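Local coordinates for protein glycerol kinase, putative (Plasmodium falciparum, PDB 2W40) that probably catalyses the ATP-dependent phosphorylation of glycerol to sn-glycerol 3-phosphate, the single step that feeds glycerol into its degradation pathway, at residues Gly279-Val283 with Lys302-Leu307; Ile126-Thr132 with Leu191-Asn196; Ile258-Ala264 with Leu275-Gly279; Lys220-Ser224 with Tyr295-Asp299; Asp183-Arg189 with Cys245-Gln250. All coordinates share one frame; numbering follows the deposited sequence.

In the fold
Contacts 1 and 3 hold the same element from two sides: the end of strand 272-279 and the loop after it meet 302-307 in contact 1, the strand meets the segment leading into strand 264-268 in contact 3, and they share Gly279. Contact 5 is the most central, entirely buried, and built on a side-chain cap inside the N-terminal domain. Contact 4, partly buried like contact 1, ties a loop of that domain to a loop of the C-terminal one, largely through backbone carbonyls, with water and diol at its rim. Contact 2, mostly buried, packs a helix end on a loop. It meets contact 1 through Tyr305 and Ile195, whereas contact 4 reaches contact 5 through Asn222.

Contact 1 (Gly279-Val283 with Lys302-Leu307); sequences GEKVV and KPKYAL
Gly279 O accepts from Tyr305 N in a nearly straight hydrogen bond (2.9 Å, 174°), near the end of strand 272-279 beside its antiparallel neighbour 304-311 in the mixed sheet of the C-terminal FGGY domain. Beyond it, residues 280-283 run as a loop past strand 304-311, and water takes over the bonding: one molecule donates to both Glu280 O and Pro303 O, another accepts from Val283 N. One face of the Tyr305 ring is covered by Val282, whose CG2 lies 3.5 Å from the ring centroid in a CH-pi contact. Val282 CG2 sits there because it points back beside its own backbone N, with CG1 anti to that N (chi1 177°). Tyr305 OH bonds to Ile195 O. At the exposed end Glu280 and Lys302 cross at about a right angle; their charges stay 4.2 Å apart (OE1 to NZ), with a water between them. Further along, Val283 CG1 rests 3.8 Å from Leu307 CD1.

Contact 2 (Ile126-Thr132 with Leu191-Asn196); sequences IQKKTGT and LLMDIN. With EDO (1,2-ethanediol), chain B.
Ile126 opens the contact by setting its CG2 branch 4.0 Å from Leu191 CD2, the two side chains crossing at about a right angle. Its carbonyl O takes two donors from Thr130, the backbone N and the hydroxyl OG1, the latter at 2.9 Å and from above the carbonyl plane. Lys128 takes part through its O, which faces Ile195 CG2 and shares a water with Asp194 OD1 and Asn196 ND2. Lys129 makes the direct backbone link: its O accepts from Ile195 N at 2.8 Å (165°), in the carbonyl plane. The Lys129 side chain curls at chi2, chi3 and chi4, laying CD 3.5 Å from Asp194 OD2, while NZ goes on to a salt bridge with Asp201 and a 2.7 Å hydrogen bond to O2 of an ethanediol, probably from the crystallisation liquor. Thr130 CG2 lies beside Leu191 O and Met193 O. Gly131 leaves the helix with positive phi, and Thr132 brings CG2 to 3.6 Å from Leu191 CD2. Within the loop, Asp194 OD1 accepts from Asn196 N, an Asx turn. The C-terminal end of helix 123-130 thus packs on the loop 191-196, with helix 202-207 touching Ile126, Lys129 and Thr130, helix 140-149 behind Leu191, and Ile290 and Ile293 of strand 290-295 against Thr132, Met193 and Ile195.

Contact 3 (Ile258-Ala264 with Leu275-Gly279); sequences IFDEGEA and LINTG
Asn277 of strand 272-279 reaches across to Ile258 and the turn Asp260-Glu263. Its CB lies 3.6 Å from both Glu263 O and Asp260 O. With CG anti to the backbone N (chi1 -171°), the amide is brought up to Ile258 and Phe259. ND2 donates to Ile258 O at 2.9 Å, that oxygen lying close to the amide plane; the same nitrogen also has Tyr295 OH as a partner. Asn277 OD1 accepts from Gly279 N at 2.8 Å, closing an Asx turn. A water bridges the same OD1 to Phe259 O. The side chain lies against a type II beta turn from Asp260 to Glu263 at the entry to strand 264-268, the antiparallel neighbour of 272-279 in the C-terminal-domain sheet. Backbone bonds flank it: Gly262 N to Asn277 O (2.8 Å) and Asn277 N to Glu263 O (2.8 Å). Ala264 and Ile276 form the next, non-hydrogen-bonded pair, with Ala264 CB 4.1 Å from Ile276 CB.

Contact 4 (Lys220-Ser224 with Tyr295-Asp299); sequences KSNCS and YKFND. With EDO (1,2-ethanediol), chain D.
Asn222 and Lys296 grip each other twice. Asn222 N donates to Lys296 O at 2.9 Å, almost straight (175°), while Lys296 N returns a 2.9 Å bond to Asn222 OD1 in the plane of the amide carbonyl. Next along, Phe297 O accepts from Cys223 N on a lone pair, 2.9 Å away, and lies 3.0 Å from Ser221 OG, whose proton has another acceptor in reach. Cys223 SG stands oblique to the Phe297 ring, 4.6 Å from its centroid. In the second shell, Asn222 ND2 bonds to Cys245 O, which, with the bond at OD1, holds the rotation of the amide. Waters link Ser221 to the Asp299 carboxylate, and an ethanediol sits between Asp299 OD1 (2.7 Å to its O2) and Lys296 NZ, whose extended side chain reaches it. The contact joins the bend between strands 218-220 and 225-228 to the loop from strand 290-295 to 304-311; helix 443-455 packs on Cys223 and Phe297, and helix 184-187 on Asn222 and Lys296.

Contact 5 (Asp183-Arg189 with Cys245-Gln250); sequences DVTNASR and CIGDQQ
Thr185 carries the tight half of the contact: its OG1 accepts from Gly247 N at 2.8 Å, practically straight (177°), and donates its own hydrogen bond to Asp183 OD2 at 2.5 Å, on that oxygen's syn lone pair. The hydroxyl can serve both because chi1 (70°) sets it between the backbone N and the carbonyl carbon, beside Gly247. Asp183 CG lies 3.3 Å from Cys245 O, the carboxylate packing beside the strand backbone. Its rotation is fixed from the other oxygen too, OD1 taking Asn186 ND2 at 2.8 Å within the amide plane. Asn186 N comes to OD2 from above the carboxylate plane.

Away from this knot the packing eases, though nothing here is exposed. Thr185 CG2 and Gln250 CG meet at 3.9 Å from opposite directions, and Gln250 NE2 comes only to 4.3 Å from Ser188 OG and Arg189 CD. The polar ends there have partners beyond the two segments: Gln250 NE2 bonds to Ile293 O, Arg189 to Glu86 and Glu308. Asp183 is the N-cap of helix 184-187, and Gly247 that of helix 248-255, after strand 241-247. Asp248 and Gln249 in its first turn hydrogen-bond a glycerol, consistent with the substrate pocket of an FGGY kinase in the actin-like ATPase fold.

Contact 1 (Gly279-Val283 with Lys302-Leu307)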
# COMPACT_ATOMS: atom_id res chain seq x y z
N GLY C 279 10.97 -12.89 -37.86
CA GLY C 279 11.82 -13.22 -39.03
C GLY C 279 12.41 -11.95 -39.66
O GLY C 279 12.68 -10.97 -38.96
N GLU C 280 12.58 -11.95 -40.98
CA GLU C 280 13.15 -10.76 -41.67
C GLU C 280 12.16 -9.58 -41.87
O GLU C 280 12.57 -8.50 -42.33
CB GLU C 280 13.75 -11.21 -43.02
CG GLU C 280 15.03 -12.05 -42.83
CD GLU C 280 15.60 -12.56 -44.18
OE1 GLU C 280 14.94 -12.36 -45.26
OE2 GLU C 280 16.71 -13.14 -44.11
N LYS C 281 10.88 -9.80 -41.53
CA LYS C 281 9.79 -8.85 -41.76
C LYS C 281 9.72 -7.93 -40.57
O LYS C 281 9.71 -8.38 -39.41
CB LYS C 281 8.45 -9.59 -41.89
CG LYS C 281 7.20 -8.66 -42.12
CD LYS C 281 5.82 -9.41 -42.25
CE LYS C 281 4.62 -8.44 -42.16
NZ LYS C 281 5.03 -6.93 -41.83
N VAL C 282 9.67 -6.64 -40.86
CA VAL C 282 9.39 -5.61 -39.87
C VAL C 282 7.89 -5.57 -39.69
O VAL C 282 7.11 -5.29 -40.65
CB VAL C 282 9.87 -4.27 -40.37
CG1 VAL C 282 9.52 -3.12 -39.38
CG2 VAL C 282 11.38 -4.36 -40.70
N VAL C 283 7.46 -5.82 -38.49
CA VAL C 283 6.05 -5.75 -38.15
C VAL C 283 5.82 -4.57 -37.23
O VAL C 283 6.44 -4.48 -36.23
CB VAL C 283 5.56 -7.05 -37.49
CG1 VAL C 283 4.11 -6.96 -37.12
CG2 VAL C 283 5.85 -8.27 -38.41
N LYS C 302 20.86 -10.10 -43.30
CA LYS C 302 19.66 -9.37 -43.00
C LYS C 302 19.28 -9.58 -41.50
O LYS C 302 19.33 -10.69 -40.97
CB LYS C 302 18.49 -9.79 -43.91
CG LYS C 302 18.75 -9.63 -45.40
CD LYS C 302 17.48 -9.89 -46.17
CE LYS C 302 17.66 -9.71 -47.69
NZ LYS C 302 16.29 -9.91 -48.39
N PRO C 303 18.87 -8.51 -40.82
CA PRO C 303 18.50 -8.69 -39.43
C PRO C 303 17.23 -9.48 -39.25
O PRO C 303 16.35 -9.46 -40.12
CB PRO C 303 18.28 -7.25 -38.95
CG PRO C 303 18.02 -6.47 -40.11
CD PRO C 303 18.70 -7.11 -41.25
N LYS C 304 17.09 -10.15 -38.11
CA LYS C 304 15.82 -10.69 -37.68
C LYS C 304 15.23 -9.65 -36.72
O LYS C 304 15.94 -9.07 -35.91
CB LYS C 304 15.96 -12.03 -36.97
CG LYS C 304 16.60 -13.15 -37.87
CD LYS C 304 15.87 -13.43 -39.18
CE LYS C 304 16.55 -14.56 -40.04
NZ LYS C 304 16.00 -15.88 -39.70
N TYR C 305 13.96 -9.40 -36.94
CA TYR C 305 13.16 -8.45 -36.18
C TYR C 305 12.33 -9.13 -35.11
O TYR C 305 12.16 -10.32 -35.10
CB TYR C 305 12.30 -7.62 -37.14
CG TYR C 305 13.09 -6.67 -37.92
CD1 TYR C 305 13.37 -5.41 -37.38
CD2 TYR C 305 13.58 -6.97 -39.20
CE1 TYR C 305 14.10 -4.48 -38.13
CE2 TYR C 305 14.28 -6.04 -39.99
CZ TYR C 305 14.56 -4.79 -39.46
OH TYR C 305 15.32 -3.86 -40.12
N ALA C 306 11.73 -8.32 -34.26
CA ALA C 306 10.92 -8.79 -33.15
C ALA C 306 9.85 -7.75 -32.83
O ALA C 306 9.94 -6.56 -33.21
CB ALA C 306 11.71 -9.11 -31.92
N LEU C 307 8.82 -8.22 -32.17
CA LEU C 307 7.78 -7.40 -31.46
C LEU C 307 8.04 -7.61 -30.01
O LEU C 307 8.33 -8.72 -29.59
CB LEU C 307 6.36 -7.77 -31.87
CG LEU C 307 5.83 -7.13 -33.09
CD1 LEU C 307 4.37 -7.67 -33.44
CD2 LEU C 307 5.79 -5.59 -33.07
O HOH W 1 15.46 -8.21 -42.44
O HOH W 2 18.24 -12.99 -42.15
O HOH W 3 15.74 -12.90 -47.56
O HOH W 4 8.98 -6.85 -36.14

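Contact 2 (Ile126-Thr132 with Leu191-Asn196)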
# COMPACT_ATOMS: atom_id res chain seq x y z
N ILE C 126 6.96 8.65 -36.47
CA ILE C 126 8.04 8.27 -35.51
C ILE C 126 8.17 6.70 -35.44
O ILE C 126 9.24 6.16 -35.44
CB ILE C 126 7.81 8.93 -34.13
CG1 ILE C 126 7.64 10.48 -34.31
CG2 ILE C 126 8.83 8.42 -33.13
CD1 ILE C 126 8.81 11.15 -34.75
N GLN C 127 7.03 6.05 -35.42
CA GLN C 127 6.96 4.61 -35.32
C GLN C 127 7.51 3.96 -36.55
O GLN C 127 8.30 3.00 -36.47
CB GLN C 127 5.57 4.17 -34.98
CG GLN C 127 5.47 2.61 -34.79
CD GLN C 127 4.05 2.05 -34.90
OE1 GLN C 127 3.12 2.64 -35.52
NE2 GLN C 127 3.90 0.86 -34.33
N LYS C 128 7.17 4.48 -37.73
CA LYS C 128 7.70 3.91 -38.99
C LYS C 128 9.22 4.06 -39.02
O LYS C 128 9.94 3.20 -39.41
CB LYS C 128 7.08 4.56 -40.21
CG LYS C 128 5.59 4.23 -40.52
CD LYS C 128 5.23 2.69 -40.36
CE LYS C 128 3.77 2.38 -40.75
NZ LYS C 128 3.10 1.27 -39.94
N LYS C 129 9.71 5.19 -38.54
CA LYS C 129 11.15 5.41 -38.59
C LYS C 129 11.92 4.49 -37.63
O LYS C 129 12.95 3.98 -37.99
CB LYS C 129 11.40 6.87 -38.37
CG LYS C 129 12.88 7.28 -38.31
CD LYS C 129 13.71 7.00 -39.55
CE LYS C 129 13.34 7.83 -40.91
NZ LYS C 129 13.47 9.32 -40.65
N THR C 130 11.44 4.46 -36.37
CA THR C 130 12.21 3.93 -35.24
C THR C 130 11.70 2.63 -34.67
O THR C 130 12.38 2.01 -33.88
CB THR C 130 12.35 4.97 -34.06
OG1 THR C 130 11.04 5.09 -33.47
CG2 THR C 130 12.99 6.29 -34.52
N GLY C 131 10.45 2.28 -34.92
CA GLY C 131 9.81 1.18 -34.23
C GLY C 131 8.97 1.38 -32.98
O GLY C 131 8.25 0.50 -32.53
N THR C 132 8.92 2.64 -32.55
CA THR C 132 8.21 3.04 -31.35
C THR C 132 7.62 4.46 -31.51
O THR C 132 8.13 5.22 -32.31
CB THR C 132 9.20 3.05 -30.08
OG1 THR C 132 8.43 3.17 -28.87
CG2 THR C 132 10.34 4.12 -30.26
N LEU C 191 15.69 5.53 -29.89
CA LEU C 191 14.74 6.43 -30.57
C LEU C 191 15.48 7.29 -31.63
O LEU C 191 14.93 8.25 -32.14
CB LEU C 191 13.92 7.26 -29.62
CG LEU C 191 12.44 6.98 -29.50
CD1 LEU C 191 11.74 7.67 -28.26
CD2 LEU C 191 11.83 7.37 -30.75
N LEU C 192 16.79 6.96 -31.87
CA LEU C 192 17.66 7.67 -32.82
C LEU C 192 18.02 6.88 -34.09
O LEU C 192 18.62 7.47 -35.01
CB LEU C 192 18.93 8.18 -32.19
CG LEU C 192 18.74 8.97 -30.93
CD1 LEU C 192 20.15 9.20 -30.36
CD2 LEU C 192 17.96 10.26 -31.22
N MET C 193 17.75 5.55 -34.11
CA MET C 193 18.16 4.75 -35.23
C MET C 193 16.96 4.52 -36.17
O MET C 193 15.86 4.26 -35.68
CB MET C 193 18.63 3.40 -34.73
CG MET C 193 19.34 2.59 -35.81
SD MET C 193 19.69 0.87 -35.34
CE MET C 193 18.05 0.09 -35.61
N ASP C 194 17.22 4.50 -37.47
CA ASP C 194 16.27 4.10 -38.50
C ASP C 194 16.15 2.56 -38.42
O ASP C 194 17.16 1.84 -38.62
CB ASP C 194 16.75 4.53 -39.85
CG ASP C 194 15.69 4.21 -40.97
OD1 ASP C 194 15.13 3.10 -41.01
OD2 ASP C 194 15.47 5.11 -41.84
N ILE C 195 14.98 2.08 -38.01
CA ILE C 195 14.78 0.62 -37.77
C ILE C 195 14.94 -0.28 -39.01
O ILE C 195 15.20 -1.47 -38.88
CB ILE C 195 13.38 0.41 -37.13
CG1 ILE C 195 13.20 -0.97 -36.46
CG2 ILE C 195 12.22 0.59 -38.06
CD1 ILE C 195 14.21 -1.27 -35.41
N ASN C 196 14.72 0.31 -40.20
CA ASN C 196 14.87 -0.37 -41.50
C ASN C 196 16.31 -0.30 -42.04
O ASN C 196 16.84 -1.30 -42.51
CB ASN C 196 13.88 0.16 -42.52
CG ASN C 196 12.52 -0.28 -42.25
OD1 ASN C 196 12.20 -1.48 -42.44
ND2 ASN C 196 11.69 0.61 -41.72
C1 EDO B . 10.94 11.87 -37.89
O1 EDO B . 10.07 12.59 -38.77
C2 EDO B . 10.67 10.45 -38.31
O2 EDO B . 11.09 10.25 -39.67
O HOH W 5 12.51 3.20 -41.08
O HOH W 6 15.15 2.11 -33.89

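Contact 3 (Ile258-Ala264 with Leu275-Gly279)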
# COMPACT_ATOMS: atom_id res chain seq x y z
N ILE C 258 15.33 -18.84 -29.76
CA ILE C 258 14.11 -18.47 -30.43
C ILE C 258 14.52 -17.77 -31.75
O ILE C 258 14.45 -16.55 -32.02
CB ILE C 258 13.09 -17.77 -29.52
CG1 ILE C 258 13.60 -16.44 -29.22
CG2 ILE C 258 12.64 -18.67 -28.21
CD1 ILE C 258 12.35 -15.42 -29.01
N PHE C 259 14.98 -18.60 -32.67
CA PHE C 259 15.52 -18.17 -33.93
C PHE C 259 14.58 -18.25 -35.09
O PHE C 259 14.92 -17.74 -36.18
CB PHE C 259 16.77 -19.04 -34.29
CG PHE C 259 17.89 -18.98 -33.29
CD1 PHE C 259 18.41 -17.76 -32.92
CD2 PHE C 259 18.39 -20.10 -32.68
CE1 PHE C 259 19.51 -17.72 -32.05
CE2 PHE C 259 19.44 -20.06 -31.77
CZ PHE C 259 19.96 -18.87 -31.42
N ASP C 260 13.45 -18.97 -34.93
CA ASP C 260 12.50 -19.08 -36.03
C ASP C 260 11.37 -18.10 -35.88
O ASP C 260 10.90 -17.81 -34.77
CB ASP C 260 11.85 -20.47 -36.11
CG ASP C 260 12.85 -21.61 -36.40
OD1 ASP C 260 13.85 -21.37 -37.06
OD2 ASP C 260 12.59 -22.76 -35.93
N GLU C 261 10.89 -17.62 -37.02
CA GLU C 261 9.72 -16.79 -37.04
C GLU C 261 8.57 -17.42 -36.23
O GLU C 261 8.25 -18.65 -36.36
CB GLU C 261 9.35 -16.56 -38.51
CG GLU C 261 8.38 -15.54 -38.77
CD GLU C 261 8.20 -15.34 -40.24
OE1 GLU C 261 9.11 -15.73 -41.11
OE2 GLU C 261 7.15 -14.75 -40.55
N GLY C 262 7.96 -16.57 -35.38
CA GLY C 262 6.90 -16.94 -34.50
C GLY C 262 7.23 -17.48 -33.12
O GLY C 262 6.35 -17.65 -32.30
N GLU C 263 8.46 -17.83 -32.90
CA GLU C 263 8.89 -18.24 -31.63
C GLU C 263 9.00 -17.02 -30.72
O GLU C 263 9.47 -15.92 -31.17
CB GLU C 263 10.21 -18.93 -31.65
CG GLU C 263 10.27 -20.32 -32.40
CD GLU C 263 11.56 -21.03 -32.09
OE1 GLU C 263 12.59 -20.72 -32.73
OE2 GLU C 263 11.56 -21.85 -31.10
N ALA C 264 8.64 -17.27 -29.46
CA ALA C 264 8.52 -16.22 -28.40
C ALA C 264 9.11 -16.63 -27.08
O ALA C 264 8.98 -17.78 -26.67
CB ALA C 264 7.14 -15.81 -28.18
N LEU C 275 9.52 -11.08 -26.11
CA LEU C 275 9.83 -10.83 -27.49
C LEU C 275 9.38 -11.99 -28.36
O LEU C 275 9.60 -13.18 -28.01
CB LEU C 275 11.31 -10.59 -27.71
CG LEU C 275 11.83 -9.20 -27.24
CD1 LEU C 275 12.11 -9.17 -25.72
CD2 LEU C 275 13.11 -8.79 -28.03
N ILE C 276 8.81 -11.64 -29.49
CA ILE C 276 8.52 -12.64 -30.53
C ILE C 276 9.33 -12.37 -31.77
O ILE C 276 9.33 -11.24 -32.26
CB ILE C 276 6.98 -12.70 -30.85
CG1 ILE C 276 6.68 -13.89 -31.82
CG2 ILE C 276 6.40 -11.35 -31.31
CD1 ILE C 276 5.17 -14.37 -31.86
N ASN C 277 9.95 -13.41 -32.35
CA ASN C 277 10.71 -13.29 -33.55
C ASN C 277 9.78 -13.19 -34.77
O ASN C 277 8.93 -14.01 -34.96
CB ASN C 277 11.65 -14.50 -33.60
CG ASN C 277 12.71 -14.46 -34.71
OD1 ASN C 277 12.44 -14.09 -35.84
ND2 ASN C 277 13.89 -15.01 -34.39
N THR C 278 9.93 -12.12 -35.54
CA THR C 278 9.08 -11.86 -36.72
C THR C 278 9.86 -12.17 -38.00
O THR C 278 9.44 -11.78 -39.11
CB THR C 278 8.47 -10.42 -36.72
OG1 THR C 278 9.53 -9.49 -36.86
CG2 THR C 278 7.61 -10.08 -35.46
N GLY C 279 10.97 -12.89 -37.86
CA GLY C 279 11.82 -13.22 -39.03
C GLY C 279 12.41 -11.95 -39.66
O GLY C 279 12.68 -10.97 -38.96
O HOH W 7 13.83 -15.78 -37.73
O HOH W 8 6.47 -12.27 -39.24

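Contact 4 (Lys220-Ser224 with Tyr295-Asp299)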
# COMPACT_ATOMS: atom_id res chain seq x y z
N LYS C 220 27.46 -1.70 -34.79
CA LYS C 220 28.09 -2.95 -35.20
C LYS C 220 27.08 -4.07 -35.22
O LYS C 220 26.05 -4.01 -34.60
CB LYS C 220 29.19 -3.35 -34.22
CG LYS C 220 30.33 -2.29 -34.07
CD LYS C 220 31.44 -2.52 -34.91
CE LYS C 220 32.51 -3.30 -34.21
NZ LYS C 220 33.51 -3.68 -35.29
N SER C 221 27.44 -5.15 -35.89
CA SER C 221 26.64 -6.40 -35.78
C SER C 221 26.95 -7.03 -34.40
O SER C 221 27.85 -6.60 -33.64
CB SER C 221 26.98 -7.37 -36.96
OG SER C 221 28.32 -7.83 -36.80
N ASN C 222 26.15 -8.00 -34.02
CA ASN C 222 26.26 -8.59 -32.69
C ASN C 222 27.52 -9.46 -32.44
O ASN C 222 27.98 -9.56 -31.32
CB ASN C 222 25.01 -9.42 -32.32
CG ASN C 222 23.74 -8.57 -32.24
OD1 ASN C 222 22.77 -8.73 -32.99
ND2 ASN C 222 23.78 -7.61 -31.33
N CYS C 223 28.03 -10.11 -33.50
CA CYS C 223 29.30 -10.80 -33.46
C CYS C 223 30.28 -9.89 -34.25
O CYS C 223 30.11 -9.65 -35.44
CB CYS C 223 29.14 -12.09 -34.21
SG CYS C 223 28.05 -13.30 -33.48
N SER C 224 31.32 -9.39 -33.61
CA SER C 224 32.19 -8.39 -34.25
C SER C 224 33.50 -8.23 -33.49
O SER C 224 33.64 -8.77 -32.44
CB SER C 224 31.42 -7.05 -34.45
OG SER C 224 32.04 -6.25 -35.48
N TYR C 295 18.26 -9.71 -33.62
CA TYR C 295 19.72 -9.89 -33.71
C TYR C 295 20.11 -9.71 -35.17
O TYR C 295 19.29 -9.85 -36.07
CB TYR C 295 20.13 -11.26 -33.12
CG TYR C 295 19.32 -12.44 -33.66
CD1 TYR C 295 19.56 -12.97 -34.93
CD2 TYR C 295 18.24 -12.93 -32.97
CE1 TYR C 295 18.74 -13.96 -35.42
CE2 TYR C 295 17.46 -13.96 -33.48
CZ TYR C 295 17.73 -14.47 -34.70
OH TYR C 295 16.91 -15.52 -35.25
N LYS C 296 21.40 -9.47 -35.39
CA LYS C 296 22.06 -9.47 -36.69
C LYS C 296 23.45 -9.90 -36.35
O LYS C 296 24.23 -9.12 -35.93
CB LYS C 296 22.06 -8.07 -37.35
CG LYS C 296 22.76 -7.99 -38.71
CD LYS C 296 22.78 -6.61 -39.27
CE LYS C 296 23.82 -6.51 -40.30
NZ LYS C 296 23.82 -5.25 -41.09
N PHE C 297 23.76 -11.16 -36.59
CA PHE C 297 25.05 -11.64 -36.15
C PHE C 297 26.23 -10.96 -36.90
O PHE C 297 27.20 -10.54 -36.26
CB PHE C 297 25.16 -13.23 -36.30
CG PHE C 297 24.43 -14.02 -35.25
CD1 PHE C 297 23.31 -13.57 -34.63
CD2 PHE C 297 24.87 -15.27 -34.89
CE1 PHE C 297 22.61 -14.31 -33.71
CE2 PHE C 297 24.19 -16.01 -33.92
CZ PHE C 297 23.03 -15.53 -33.36
N ASN C 298 26.20 -11.07 -38.23
CA ASN C 298 27.25 -10.62 -39.13
C ASN C 298 26.80 -9.48 -40.04
O ASN C 298 25.61 -9.30 -40.32
CB ASN C 298 27.73 -11.80 -40.00
CG ASN C 298 28.33 -12.93 -39.17
OD1 ASN C 298 29.05 -12.72 -38.16
ND2 ASN C 298 28.02 -14.16 -39.58
N ASP C 299 27.80 -8.72 -40.47
CA ASP C 299 27.56 -7.51 -41.27
C ASP C 299 26.70 -7.73 -42.54
O ASP C 299 25.85 -6.90 -42.86
CB ASP C 299 28.90 -6.88 -41.65
CG ASP C 299 29.61 -6.34 -40.46
OD1 ASP C 299 28.85 -5.78 -39.64
OD2 ASP C 299 30.87 -6.47 -40.32
C1 EDO D . 25.39 -3.58 -38.19
O1 EDO D . 24.18 -3.23 -38.94
C2 EDO D . 26.63 -3.33 -39.04
O2 EDO D . 26.61 -4.37 -40.02
O HOH W 9 30.00 -4.53 -37.63
O HOH W 10 31.02 -7.55 -37.65

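Contact 5 (Asp183-Arg189 with Cys245-Gln250)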
# COMPACT_ATOMS: atom_id res chain seq x y z
N ASP C 183 25.89 -1.87 -30.74
CA ASP C 183 25.35 -2.94 -31.60
C ASP C 183 23.94 -2.62 -32.02
O ASP C 183 23.26 -1.76 -31.43
CB ASP C 183 25.43 -4.29 -30.93
CG ASP C 183 24.39 -4.42 -29.86
OD1 ASP C 183 24.66 -4.03 -28.71
OD2 ASP C 183 23.25 -4.82 -30.18
N VAL C 184 23.51 -3.23 -33.12
CA VAL C 184 22.20 -2.91 -33.68
C VAL C 184 21.00 -3.08 -32.72
O VAL C 184 20.01 -2.34 -32.79
CB VAL C 184 21.90 -3.80 -34.91
CG1 VAL C 184 22.74 -3.49 -36.14
CG2 VAL C 184 22.00 -5.27 -34.56
N THR C 185 21.06 -4.00 -31.78
CA THR C 185 19.99 -4.17 -30.79
C THR C 185 19.90 -3.00 -29.78
O THR C 185 18.81 -2.42 -29.62
CB THR C 185 19.98 -5.52 -30.08
OG1 THR C 185 21.11 -5.64 -29.17
CG2 THR C 185 19.97 -6.66 -31.13
N ASN C 186 21.05 -2.59 -29.23
CA ASN C 186 21.08 -1.45 -28.35
C ASN C 186 20.76 -0.14 -29.08
O ASN C 186 20.02 0.68 -28.53
CB ASN C 186 22.43 -1.35 -27.65
CG ASN C 186 22.48 -2.23 -26.36
OD1 ASN C 186 21.77 -1.95 -25.39
ND2 ASN C 186 23.33 -3.23 -26.35
N ALA C 187 21.27 0.00 -30.30
CA ALA C 187 20.98 1.22 -31.08
C ALA C 187 19.48 1.36 -31.32
O ALA C 187 18.95 2.49 -31.42
CB ALA C 187 21.75 1.30 -32.39
N SER C 188 18.76 0.24 -31.44
CA SER C 188 17.32 0.24 -31.74
C SER C 188 16.44 0.72 -30.53
O SER C 188 15.23 0.91 -30.68
CB SER C 188 16.88 -1.14 -32.21
OG SER C 188 16.67 -2.02 -31.13
N ARG C 189 17.14 0.90 -29.36
CA ARG C 189 16.51 1.23 -28.11
C ARG C 189 16.65 2.71 -27.74
O ARG C 189 16.37 3.17 -26.63
CB ARG C 189 17.04 0.38 -26.99
CG ARG C 189 17.02 -1.09 -27.32
CD ARG C 189 15.68 -1.62 -27.75
NE ARG C 189 14.69 -1.58 -26.65
CZ ARG C 189 13.57 -2.28 -26.55
NH1 ARG C 189 13.14 -3.06 -27.56
NH2 ARG C 189 12.85 -2.23 -25.45
N CYS C 245 28.30 -8.52 -28.51
CA CYS C 245 27.58 -7.49 -27.80
C CYS C 245 26.17 -7.41 -28.22
O CYS C 245 25.89 -7.37 -29.40
CB CYS C 245 28.23 -6.19 -28.11
SG CYS C 245 27.64 -4.73 -27.12
N ILE C 246 25.27 -7.39 -27.27
CA ILE C 246 23.81 -7.43 -27.54
C ILE C 246 23.06 -6.89 -26.30
O ILE C 246 23.53 -7.10 -25.17
CB ILE C 246 23.37 -8.89 -27.92
CG1 ILE C 246 21.96 -8.92 -28.40
CG2 ILE C 246 23.66 -9.84 -26.70
CD1 ILE C 246 21.59 -10.17 -29.27
N GLY C 247 21.90 -6.24 -26.52
CA GLY C 247 21.00 -5.86 -25.47
C GLY C 247 20.47 -7.11 -24.70
O GLY C 247 20.34 -8.19 -25.26
N ASP C 248 20.28 -6.96 -23.38
CA ASP C 248 19.96 -8.07 -22.52
C ASP C 248 18.79 -8.89 -22.95
O ASP C 248 18.91 -10.17 -23.00
CB ASP C 248 20.00 -7.76 -21.02
CG ASP C 248 18.97 -6.70 -20.54
OD1 ASP C 248 18.15 -6.23 -21.34
OD2 ASP C 248 19.03 -6.33 -19.33
N GLN C 249 17.69 -8.24 -23.32
CA GLN C 249 16.45 -9.03 -23.59
C GLN C 249 16.63 -9.80 -24.95
O GLN C 249 16.09 -10.91 -25.13
CB GLN C 249 15.23 -8.19 -23.55
CG GLN C 249 14.97 -7.57 -22.16
CD GLN C 249 15.13 -8.59 -21.02
OE1 GLN C 249 14.54 -9.71 -21.16
NE2 GLN C 249 15.97 -8.32 -20.00
N GLN C 250 17.29 -9.18 -25.94
CA GLN C 250 17.67 -9.86 -27.18
C GLN C 250 18.68 -10.97 -26.90
O GLN C 250 18.60 -12.09 -27.49
CB GLN C 250 18.20 -8.82 -28.18
CG GLN C 250 17.12 -8.00 -28.81
CD GLN C 250 16.88 -6.64 -28.19
OE1 GLN C 250 17.16 -6.46 -26.99
NE2 GLN C 250 16.23 -5.68 -28.99